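Local coordinates for probable sulfate-binding lipoprotein SubI (Mycobacterium tuberculosis, PDB 6DDN) that probably binds sulfate outside the cell membrane, as a lipid-anchored solute-binding protein that would hand the anion to a transporter for uptake, at residues V61-P64 with G65-V69; T278-R281 with N282-T286; P71-N74 with A75-Q78; K291-Q295 with A296-P300; L173-G176 with S177-W180. All blocks are in the same frame, centred on the assembly; numbering follows the deposited sequence.

Contact 1: residues V61-P64 with G65-V69; sequences VPEP and GWSAV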
# COMPACT_ATOMS: atom_id res chain seq x y z
N VAL A 61 -4.72 -1.54 -5.05
CA VAL A 61 -4.13 -0.50 -5.90
C VAL A 61 -2.81 -0.83 -6.60
O VAL A 61 -2.28 0.06 -7.28
CB VAL A 61 -3.94 0.79 -5.09
CG1 VAL A 61 -5.24 1.22 -4.42
CG2 VAL A 61 -2.84 0.60 -4.06
N PRO A 62 -2.22 -2.03 -6.52
CA PRO A 62 -0.90 -2.21 -7.13
C PRO A 62 -0.92 -2.54 -8.62
O PRO A 62 0.14 -2.77 -9.20
CB PRO A 62 -0.32 -3.38 -6.33
CG PRO A 62 -1.50 -4.24 -6.11
CD PRO A 62 -2.69 -3.31 -5.95
N GLU A 63 -2.09 -2.54 -9.25
CA GLU A 63 -2.20 -2.94 -10.65
C GLU A 63 -1.30 -2.17 -11.61
O GLU A 63 -0.72 -2.80 -12.50
CB GLU A 63 -3.66 -2.85 -11.11
CG GLU A 63 -3.91 -3.32 -12.54
CD GLU A 63 -3.72 -2.22 -13.56
OE1 GLU A 63 -3.65 -1.04 -13.16
OE2 GLU A 63 -3.63 -2.53 -14.77
N PRO A 64 -1.15 -0.84 -11.51
CA PRO A 64 -0.30 -0.13 -12.48
C PRO A 64 1.12 -0.66 -12.55
O PRO A 64 1.74 -0.63 -13.62
CB PRO A 64 -0.33 1.32 -11.98
CG PRO A 64 -1.66 1.43 -11.33
CD PRO A 64 -1.86 0.12 -10.63
N GLY A 65 1.66 -1.16 -11.44
CA GLY A 65 2.99 -1.74 -11.47
C GLY A 65 2.97 -3.18 -11.94
O GLY A 65 3.86 -3.60 -12.69
N TRP A 66 1.97 -3.94 -11.51
CA TRP A 66 1.89 -5.35 -11.91
C TRP A 66 1.68 -5.49 -13.40
O TRP A 66 2.33 -6.31 -14.06
CB TRP A 66 0.78 -6.06 -11.13
CG TRP A 66 1.16 -6.35 -9.72
CD1 TRP A 66 0.56 -5.87 -8.60
CD2 TRP A 66 2.23 -7.19 -9.28
NE1 TRP A 66 1.19 -6.35 -7.48
CE2 TRP A 66 2.22 -7.16 -7.87
CE3 TRP A 66 3.20 -7.95 -9.94
CZ2 TRP A 66 3.14 -7.88 -7.11
CZ3 TRP A 66 4.11 -8.66 -9.18
CH2 TRP A 66 4.08 -8.62 -7.78
N SER A 67 0.78 -4.68 -13.97
CA SER A 67 0.51 -4.76 -15.40
C SER A 67 1.67 -4.28 -16.25
O SER A 67 1.65 -4.49 -17.47
CB SER A 67 -0.76 -3.97 -15.75
OG SER A 67 -0.61 -2.61 -15.41
N ALA A 68 2.68 -3.64 -15.65
CA ALA A 68 3.90 -3.29 -16.36
C ALA A 68 5.01 -4.31 -16.17
O ALA A 68 5.85 -4.47 -17.06
CB ALA A 68 4.40 -1.92 -15.91
N VAL A 69 5.02 -5.00 -15.03
CA VAL A 69 6.07 -5.97 -14.75
C VAL A 69 5.79 -7.30 -15.44
O VAL A 69 6.71 -7.97 -15.92
CB VAL A 69 6.23 -6.13 -13.23
CG1 VAL A 69 6.75 -7.52 -12.88
CG2 VAL A 69 7.14 -5.06 -12.67
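Pro62 O takes the amide of Trp66 at 3.2 Å, an almost straight bond lying in the carbonyl plane, and one residue on Glu63 O receives Ser67 N at 2.8 Å with an N-H...O angle of 175°. These two links set the first turn of helix 63-74; a weaker, bent bond from Gly65 N also reaches Pro62 O. Pro64 suits this first turn, since its nitrogen has no hydrogen and needs no acceptor within the helix.

Among the side chains, Pro62 brings its ring to the pyrrole end of the Trp66 indole: Pro62 CB lies 3.5 Å from Trp66 CD1, while Pro62 CG sits in the indole plane at its edge. The indole nitrogen itself is bonded to Asn108 OD1. Glu63 bends at CG (chi2 -88°), so its carboxylate folds back over the helix start and OE2 comes within 3.1 Å of Ser67 OG. That hydroxyl, placed by chi1 60° between its own N and carbonyl carbon, also stands 2.9 Å from Glu63 O, and its one proton could serve either acceptor. Tyr88 of strand 83-88 covers Pro62 and Trp66. The arrangement is the N-terminal turn of the helix in the beta-alpha-beta unit 53-58, 63-74, 83-88, as in the alpha/beta lobes of periplasmic solute-binding proteins.

Contact 2: residues T278-R281 with N282-T286; sequences TAFR and NFQYT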
# COMPACT_ATOMS: atom_id res chain seq x y z
N THR A 278 7.93 -18.89 -7.69
CA THR A 278 9.20 -18.38 -7.20
C THR A 278 9.90 -17.53 -8.25
O THR A 278 10.49 -16.49 -7.93
CB THR A 278 10.10 -19.53 -6.76
OG1 THR A 278 9.40 -20.35 -5.81
CG2 THR A 278 11.38 -19.01 -6.11
N ALA A 279 9.86 -17.97 -9.51
CA ALA A 279 10.47 -17.18 -10.58
C ALA A 279 9.80 -15.82 -10.70
O ALA A 279 10.49 -14.80 -10.88
CB ALA A 279 10.38 -17.94 -11.90
N PHE A 280 8.48 -15.77 -10.60
CA PHE A 280 7.77 -14.50 -10.70
C PHE A 280 8.04 -13.60 -9.50
O PHE A 280 8.05 -12.37 -9.64
CB PHE A 280 6.27 -14.74 -10.85
CG PHE A 280 5.49 -13.50 -11.20
CD1 PHE A 280 5.97 -12.62 -12.15
CD2 PHE A 280 4.29 -13.22 -10.58
CE1 PHE A 280 5.26 -11.49 -12.48
CE2 PHE A 280 3.57 -12.08 -10.91
CZ PHE A 280 4.06 -11.22 -11.86
N ARG A 281 8.27 -14.18 -8.32
CA ARG A 281 8.58 -13.37 -7.15
C ARG A 281 10.00 -12.83 -7.23
O ARG A 281 10.23 -11.64 -6.97
CB ARG A 281 8.39 -14.19 -5.87
CG ARG A 281 8.76 -13.43 -4.61
CD ARG A 281 9.22 -14.35 -3.51
NE ARG A 281 10.52 -14.94 -3.81
CZ ARG A 281 10.99 -16.05 -3.25
NH1 ARG A 281 10.26 -16.70 -2.35
NH2 ARG A 281 12.18 -16.52 -3.59
N ASN A 282 10.96 -13.68 -7.57
CA ASN A 282 12.35 -13.24 -7.65
C ASN A 282 12.56 -12.23 -8.76
O ASN A 282 13.42 -11.35 -8.65
CB ASN A 282 13.27 -14.45 -7.84
CG ASN A 282 13.28 -15.38 -6.64
OD1 ASN A 282 12.79 -15.02 -5.56
ND2 ASN A 282 13.83 -16.57 -6.82
N PHE A 283 11.78 -12.33 -9.84
CA PHE A 283 11.90 -11.37 -10.93
C PHE A 283 11.62 -9.94 -10.46
O PHE A 283 12.15 -8.99 -11.04
CB PHE A 283 10.94 -11.74 -12.07
CG PHE A 283 11.00 -10.81 -13.25
CD1 PHE A 283 12.02 -10.92 -14.18
CD2 PHE A 283 10.03 -9.84 -13.43
CE1 PHE A 283 12.08 -10.07 -15.26
CE2 PHE A 283 10.08 -8.99 -14.51
CZ PHE A 283 11.11 -9.10 -15.43
N GLN A 284 10.81 -9.79 -9.41
CA GLN A 284 10.47 -8.45 -8.93
C GLN A 284 11.68 -7.71 -8.39
O GLN A 284 11.76 -6.48 -8.51
CB GLN A 284 9.39 -8.55 -7.84
CG GLN A 284 8.14 -9.27 -8.28
CD GLN A 284 7.64 -8.79 -9.62
OE1 GLN A 284 7.61 -7.58 -9.89
NE2 GLN A 284 7.25 -9.72 -10.48
N TYR A 285 12.64 -8.42 -7.80
CA TYR A 285 13.82 -7.80 -7.23
C TYR A 285 14.92 -7.56 -8.25
O TYR A 285 15.98 -7.03 -7.88
CB TYR A 285 14.34 -8.66 -6.07
CG TYR A 285 13.36 -8.76 -4.93
CD1 TYR A 285 13.31 -7.78 -3.94
CD2 TYR A 285 12.46 -9.81 -4.85
CE1 TYR A 285 12.40 -7.86 -2.90
CE2 TYR A 285 11.54 -9.90 -3.81
CZ TYR A 285 11.52 -8.92 -2.84
OH TYR A 285 10.62 -9.01 -1.80
N THR A 286 14.71 -7.93 -9.51
CA THR A 286 15.68 -7.62 -10.54
C THR A 286 15.77 -6.12 -10.76
O THR A 286 14.89 -5.35 -10.38
CB THR A 286 15.31 -8.31 -11.86
OG1 THR A 286 14.05 -7.81 -12.32
CG2 THR A 286 15.23 -9.82 -11.68
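Arg281 and its neighbour Asn282 join side chain to side chain: NE and NH2 of Arg281 both give to Asn282 OD1, at 2.9 Å and 2.6 Å. The oxygen lies in the guanidinium plane at its edge. NH2 uses a lone pair in the amide's carbonyl plane, whereas NE comes in tilted by 31°. The bend of Arg281 at chi3 (70°) turns the guanidinium back toward the asparagine. Thr278 CG2 runs alongside the Asn282 amide, and Thr278 OG1 is bonded to Leu274 O.

This is the C-terminal end of helix 274-284, and its carbonyls find different partners. Thr278 O and Ala279 O accept the amides of Asn282 and Phe283. Phe280 O instead receives a side chain, Gln284 NE2, at 2.9 Å and nearly in line with the carbonyl. Arg281 O accepts Gln284 N at 3.1 Å, from above its carbonyl plane. Gln284 NE2 also lies over one face of the Phe280 ring, 3.3 Å from Phe280 CE1, with the amide and ring planes 81° apart; Gln284 OE1 is taken by Trp293 NE1. Phe283 O accepts twice from Thr286, through N and through OG1 at 2.6 Å, and Thr286 OG1 in turn caps Ala289 N of helix 287-295.

Contact 3: residues P71-N74 with A75-Q78; sequences PAFN and ASEQ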
# COMPACT_ATOMS: atom_id res chain seq x y z
N PRO A 71 4.37 -8.11 -18.43
CA PRO A 71 4.94 -8.20 -19.78
C PRO A 71 6.45 -8.33 -19.80
O PRO A 71 6.99 -9.08 -20.61
CB PRO A 71 4.47 -6.89 -20.44
CG PRO A 71 3.24 -6.52 -19.70
CD PRO A 71 3.50 -6.92 -18.28
N ALA A 72 7.15 -7.62 -18.91
CA ALA A 72 8.60 -7.78 -18.81
C ALA A 72 8.96 -9.17 -18.32
O ALA A 72 9.94 -9.77 -18.79
CB ALA A 72 9.19 -6.72 -17.89
N PHE A 73 8.19 -9.70 -17.37
CA PHE A 73 8.40 -11.07 -16.93
C PHE A 73 8.20 -12.05 -18.07
O PHE A 73 9.01 -12.95 -18.29
CB PHE A 73 7.47 -11.38 -15.76
CG PHE A 73 7.53 -12.80 -15.29
CD1 PHE A 73 8.72 -13.34 -14.83
CD2 PHE A 73 6.39 -13.59 -15.29
CE1 PHE A 73 8.77 -14.65 -14.39
CE2 PHE A 73 6.44 -14.89 -14.84
CZ PHE A 73 7.63 -15.43 -14.39
N ASN A 74 7.11 -11.88 -18.83
CA ASN A 74 6.80 -12.79 -19.92
C ASN A 74 7.81 -12.71 -21.06
O ASN A 74 7.86 -13.62 -21.90
CB ASN A 74 5.39 -12.52 -20.45
CG ASN A 74 4.31 -12.94 -19.48
OD1 ASN A 74 3.34 -12.21 -19.26
ND2 ASN A 74 4.48 -14.12 -18.89
N ALA A 75 8.62 -11.65 -21.12
CA ALA A 75 9.66 -11.52 -22.12
C ALA A 75 11.02 -12.02 -21.62
O ALA A 75 12.03 -11.82 -22.30
CB ALA A 75 9.78 -10.07 -22.59
N SER A 76 11.06 -12.65 -20.45
CA SER A 76 12.29 -13.17 -19.88
C SER A 76 12.36 -14.69 -20.05
O SER A 76 11.38 -15.33 -20.45
CB SER A 76 12.40 -12.80 -18.40
OG SER A 76 11.61 -13.66 -17.61
N GLU A 77 13.53 -15.25 -19.74
CA GLU A 77 13.74 -16.68 -19.95
C GLU A 77 12.79 -17.52 -19.10
O GLU A 77 12.10 -18.41 -19.61
CB GLU A 77 15.20 -17.05 -19.65
CG GLU A 77 15.80 -16.38 -18.42
CD GLU A 77 17.03 -17.11 -17.89
OE1 GLU A 77 16.95 -18.33 -17.67
OE2 GLU A 77 18.08 -16.45 -17.71
N GLN A 78 12.73 -17.23 -17.80
CA GLN A 78 11.86 -17.98 -16.90
C GLN A 78 10.40 -17.56 -16.98
O GLN A 78 9.54 -18.26 -16.44
CB GLN A 78 12.35 -17.83 -15.45
CG GLN A 78 12.22 -16.42 -14.90
CD GLN A 78 13.36 -15.51 -15.33
OE1 GLN A 78 13.51 -15.22 -16.52
NE2 GLN A 78 14.16 -15.06 -14.38
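Phe73 lays the CE1 corner of its ring against the aliphatic part of Gln78, with CE1 3.9 Å from Gln78 CG; the ring and the glutamine amide are inclined at 61°. With CG opposite the backbone N (chi1 176°), the phenyl reaches toward the chain that follows, and its CZ also approaches Gln78 O. Gln78 curls at chi2 (-81°), which brings its amide oxygen back to Ser76.

Ser76 is the polar centre of the turn. Its OG stands 2.8 Å from Phe73 O and 2.7 Å from Gln78 OE1, and the single hydroxyl proton could go to either. The backbone N of Ser76 bonds Phe73 O as well, at 3.0 Å, from well above the carbonyl plane, so one carbonyl has both the amide and the hydroxyl of Ser76 close by. The amide of Ala75 is less well placed: it reaches both Pro71 O and Ala72 O, each weakly. Asn74 leans the other way and gives ND2 to Val82 O and Gly79 O, tying the end of helix 63-74 to the loop that leads into strand 83-88.

On its far side Phe73 meets the rings of Phe280 and Phe283, so a buried aromatic sits under a largely exposed turn. The chemistry is therefore divided: apolar contact faces the helix 274-284, while at the surface the turn at the end of the helix has carbonyls bonded by amides of the chain just beyond, and the Ser76 hydroxyl can serve Phe73 O or Gln78 OE1, not both at once.

Contact 4: residues K291-Q295 with A296-P300; sequences KLWAQ and AGFRP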
# COMPACT_ATOMS: atom_id res chain seq x y z
N LYS A 291 13.11 -0.89 -11.64
CA LYS A 291 12.93 0.30 -12.45
C LYS A 291 11.47 0.44 -12.88
O LYS A 291 10.92 1.55 -12.90
CB LYS A 291 13.84 0.25 -13.68
CG LYS A 291 15.28 0.64 -13.42
CD LYS A 291 16.07 0.58 -14.72
CE LYS A 291 17.55 0.90 -14.50
NZ LYS A 291 18.38 0.39 -15.63
N LEU A 292 10.83 -0.68 -13.24
CA LEU A 292 9.47 -0.63 -13.74
C LEU A 292 8.49 -0.20 -12.65
O LEU A 292 7.62 0.65 -12.89
CB LEU A 292 9.07 -1.99 -14.32
CG LEU A 292 9.82 -2.42 -15.58
CD1 LEU A 292 9.57 -3.89 -15.84
CD2 LEU A 292 9.42 -1.57 -16.77
N TRP A 293 8.61 -0.78 -11.46
CA TRP A 293 7.79 -0.34 -10.33
C TRP A 293 7.99 1.14 -10.07
O TRP A 293 7.01 1.89 -9.90
CB TRP A 293 8.14 -1.15 -9.08
CG TRP A 293 7.58 -2.54 -9.06
CD1 TRP A 293 8.28 -3.70 -9.22
CD2 TRP A 293 6.22 -2.91 -8.86
NE1 TRP A 293 7.43 -4.78 -9.13
CE2 TRP A 293 6.15 -4.32 -8.91
CE3 TRP A 293 5.04 -2.19 -8.64
CZ2 TRP A 293 4.96 -5.02 -8.75
CZ3 TRP A 293 3.85 -2.89 -8.47
CH2 TRP A 293 3.82 -4.29 -8.54
N ALA A 294 9.24 1.59 -10.04
CA ALA A 294 9.53 3.01 -9.86
C ALA A 294 8.83 3.84 -10.93
O ALA A 294 8.14 4.82 -10.62
CB ALA A 294 11.04 3.25 -9.88
N GLN A 295 8.99 3.45 -12.20
CA GLN A 295 8.34 4.17 -13.29
C GLN A 295 6.82 4.16 -13.15
O GLN A 295 6.15 5.09 -13.63
CB GLN A 295 8.76 3.57 -14.63
CG GLN A 295 10.21 3.84 -14.99
CD GLN A 295 10.79 2.81 -15.94
OE1 GLN A 295 10.05 2.09 -16.61
NE2 GLN A 295 12.11 2.74 -16.00
N ALA A 296 6.27 3.14 -12.50
CA ALA A 296 4.84 3.06 -12.26
C ALA A 296 4.39 3.87 -11.05
O ALA A 296 3.19 3.93 -10.78
CB ALA A 296 4.41 1.60 -12.08
N GLY A 297 5.31 4.49 -10.32
CA GLY A 297 4.96 5.29 -9.17
C GLY A 297 5.13 4.62 -7.83
O GLY A 297 4.75 5.22 -6.81
N PHE A 298 5.67 3.41 -7.78
CA PHE A 298 5.90 2.69 -6.54
C PHE A 298 7.37 2.82 -6.16
O PHE A 298 8.25 2.63 -7.00
CB PHE A 298 5.50 1.22 -6.67
CG PHE A 298 4.07 1.01 -7.08
CD1 PHE A 298 3.69 1.13 -8.41
CD2 PHE A 298 3.11 0.67 -6.14
CE1 PHE A 298 2.37 0.93 -8.79
CE2 PHE A 298 1.79 0.47 -6.52
CZ PHE A 298 1.43 0.60 -7.84
N ARG A 299 7.63 3.14 -4.90
CA ARG A 299 9.00 3.38 -4.46
C ARG A 299 9.76 2.07 -4.37
O ARG A 299 9.38 1.18 -3.59
CB ARG A 299 8.99 4.11 -3.12
CG ARG A 299 8.71 5.59 -3.27
CD ARG A 299 8.29 6.24 -1.98
NE ARG A 299 7.94 7.64 -2.19
CZ ARG A 299 8.62 8.67 -1.69
NH1 ARG A 299 9.69 8.45 -0.94
NH2 ARG A 299 8.23 9.91 -1.94
N PRO A 300 10.84 1.89 -5.14
CA PRO A 300 11.55 0.61 -5.13
C PRO A 300 12.44 0.46 -3.91
O PRO A 300 12.82 1.43 -3.25
CB PRO A 300 12.39 0.68 -6.41
CG PRO A 300 12.67 2.14 -6.57
CD PRO A 300 11.43 2.85 -6.08
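This is a largely buried helix C-terminus, where helix 287-295 stops and the chain turns into the short strand 299-300. Its backbone signature is a pair of bonds back into the last turn: Phe298 N to Trp293 O and Gly297 N to Ala294 O, both 2.9 Å. Gly297 has a positive phi of 100°, at which a side chain would be pressed against the preceding carbonyl oxygen.

Beyond the glycine, Phe298 turns back on the helix and presents a ring face to the six-membered ring of Trp293. The pair is T-shaped, with planes 86° apart and centroids 5.1 Å apart. Trp293 CE3 leads, 3.6 Å from Phe298 CD1 and displaced toward the rim of the phenyl. Phe298 O adds a CA-H...O contact with Ala294 CA at 3.2 Å, and the Pro300 ring rests on the methyl of Ala294, CD to CB 3.8 Å.

Phe138 stacks on Trp293 and meets Phe298 edge-to-face. Arg299 pairs through its backbone with Gly139, which carries the chain into the mixed sheet beside strand 138-147. Glycine at positive phi with these two bonds is the Schellman motif, here joining a helix to a sheet strand.

Contact 5: residues L173-G176 with S177-W180; sequences LSSG and SAKW. With SO4 (sulfate ion), chain C.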
# COMPACT_ATOMS: atom_id res chain seq x y z
N LEU A 173 -11.19 -2.52 8.55
CA LEU A 173 -11.61 -3.91 8.64
C LEU A 173 -11.24 -4.68 7.38
O LEU A 173 -10.89 -5.86 7.44
CB LEU A 173 -13.11 -3.99 8.90
CG LEU A 173 -13.64 -3.46 10.23
CD1 LEU A 173 -14.90 -4.22 10.62
CD2 LEU A 173 -12.59 -3.58 11.32
N SER A 174 -11.32 -4.01 6.23
CA SER A 174 -11.08 -4.66 4.95
C SER A 174 -9.86 -4.14 4.21
O SER A 174 -9.34 -4.85 3.34
CB SER A 174 -12.31 -4.51 4.04
OG SER A 174 -12.72 -3.15 3.98
N SER A 175 -9.39 -2.94 4.53
CA SER A 175 -8.33 -2.29 3.79
C SER A 175 -7.08 -2.14 4.64
O SER A 175 -7.15 -1.83 5.83
CB SER A 175 -8.77 -0.91 3.30
OG SER A 175 -7.71 -0.24 2.65
N GLY A 176 -5.92 -2.38 4.01
CA GLY A 176 -4.67 -1.98 4.62
C GLY A 176 -4.36 -0.52 4.38
O GLY A 176 -3.66 0.11 5.18
N SER A 177 -4.86 0.03 3.27
CA SER A 177 -4.76 1.47 3.02
C SER A 177 -5.31 2.27 4.19
O SER A 177 -4.72 3.28 4.60
CB SER A 177 -5.50 1.82 1.73
OG SER A 177 -5.67 3.22 1.59
N ALA A 178 -6.43 1.82 4.76
CA ALA A 178 -6.99 2.49 5.93
C ALA A 178 -6.04 2.46 7.11
O ALA A 178 -6.10 3.35 7.98
CB ALA A 178 -8.32 1.84 6.31
N LYS A 179 -5.16 1.46 7.18
CA LYS A 179 -4.24 1.36 8.31
C LYS A 179 -3.05 2.29 8.14
O LYS A 179 -2.64 2.97 9.10
CB LYS A 179 -3.79 -0.09 8.49
CG LYS A 179 -4.91 -1.01 8.94
CD LYS A 179 -4.62 -2.45 8.57
CE LYS A 179 -5.73 -3.38 9.04
NZ LYS A 179 -5.52 -4.77 8.56
N TRP A 180 -2.46 2.34 6.94
CA TRP A 180 -1.45 3.36 6.67
C TRP A 180 -2.02 4.75 6.90
O TRP A 180 -1.37 5.61 7.52
CB TRP A 180 -0.94 3.25 5.24
CG TRP A 180 -0.33 1.93 4.86
CD1 TRP A 180 -0.78 1.06 3.91
CD2 TRP A 180 0.87 1.34 5.40
NE1 TRP A 180 0.04 -0.04 3.84
CE2 TRP A 180 1.06 0.11 4.74
CE3 TRP A 180 1.78 1.73 6.38
CZ2 TRP A 180 2.13 -0.74 5.03
CZ3 TRP A 180 2.85 0.89 6.67
CH2 TRP A 180 3.01 -0.33 6.00
S SO4 C . -6.15 -1.67 0.08
O1 SO4 C . -6.31 -2.97 -0.56
O2 SO4 C . -5.40 -0.78 -0.81
O3 SO4 C . -7.45 -1.08 0.37
O4 SO4 C . -5.41 -1.84 1.33
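Ser177 N and Gly176 N both point at one oxygen of the bound sulfate, O4, each at 2.8 Å; the bond from Ser177 is fairly straight, that from Gly176 weak and bent. Ser175 OG approaches another oxygen, O3, but the modelled 2.4 Å makes the exact geometry doubtful. This is an anion held at the N-terminus of helix 177-190, where backbone amides and the positive end of the helix dipole would steady its charge. Gly218 N, Tyr236 OH and Ala60 N also bond the ion, consistent with the substrate site of a sulfate-binding protein, although it may come from the crystallisation liquor.

Ser175 serves the helix as well. With OG opposite the backbone N (chi1 176°), its hydroxyl oxygen accepts Ala178 N at 3.2 Å, a capping bond. One residue on, Gly176 O takes two amides: Trp180 N nearly in line with the carbonyl, at 3.1 Å, and Lys179 N from above its plane, at 2.8 Å.

Pro170 packs on Ser175, Ser177 and Ala178. Trp180 gives its indole N-H to Ser110 O and meets Trp328 edge-to-face. The extended Lys179 chain runs past the loop, with its CD 3.8 Å from Ser175 O.

How the contacts relate
All five are local contacts along continuous chain, in series, with none nesting or crossing. Contact 1 starts helix 63-74; contact 3 lies at its far end and leads into the loop to strand 83-88. Contact 5 starts helix 177-190; contact 2 ends helix 274-284, and contact 4 ends helix 287-295, the next one along. Two pairs far apart in sequence, 1 with 3 and 2 with 4, gather in space. Trp66 and Gly65 of contact 1 pack on Trp293 of contact 4, Val69 and Trp66 reach contact 2, Phe73 of contact 3 packs on Phe280 of contact 2, and Ala72 touches Leu292. Helix 63-74 is thus tied to both later helices. Contact 5 stands apart at the sulfate, its nearest atoms about 6 Å from contact 1.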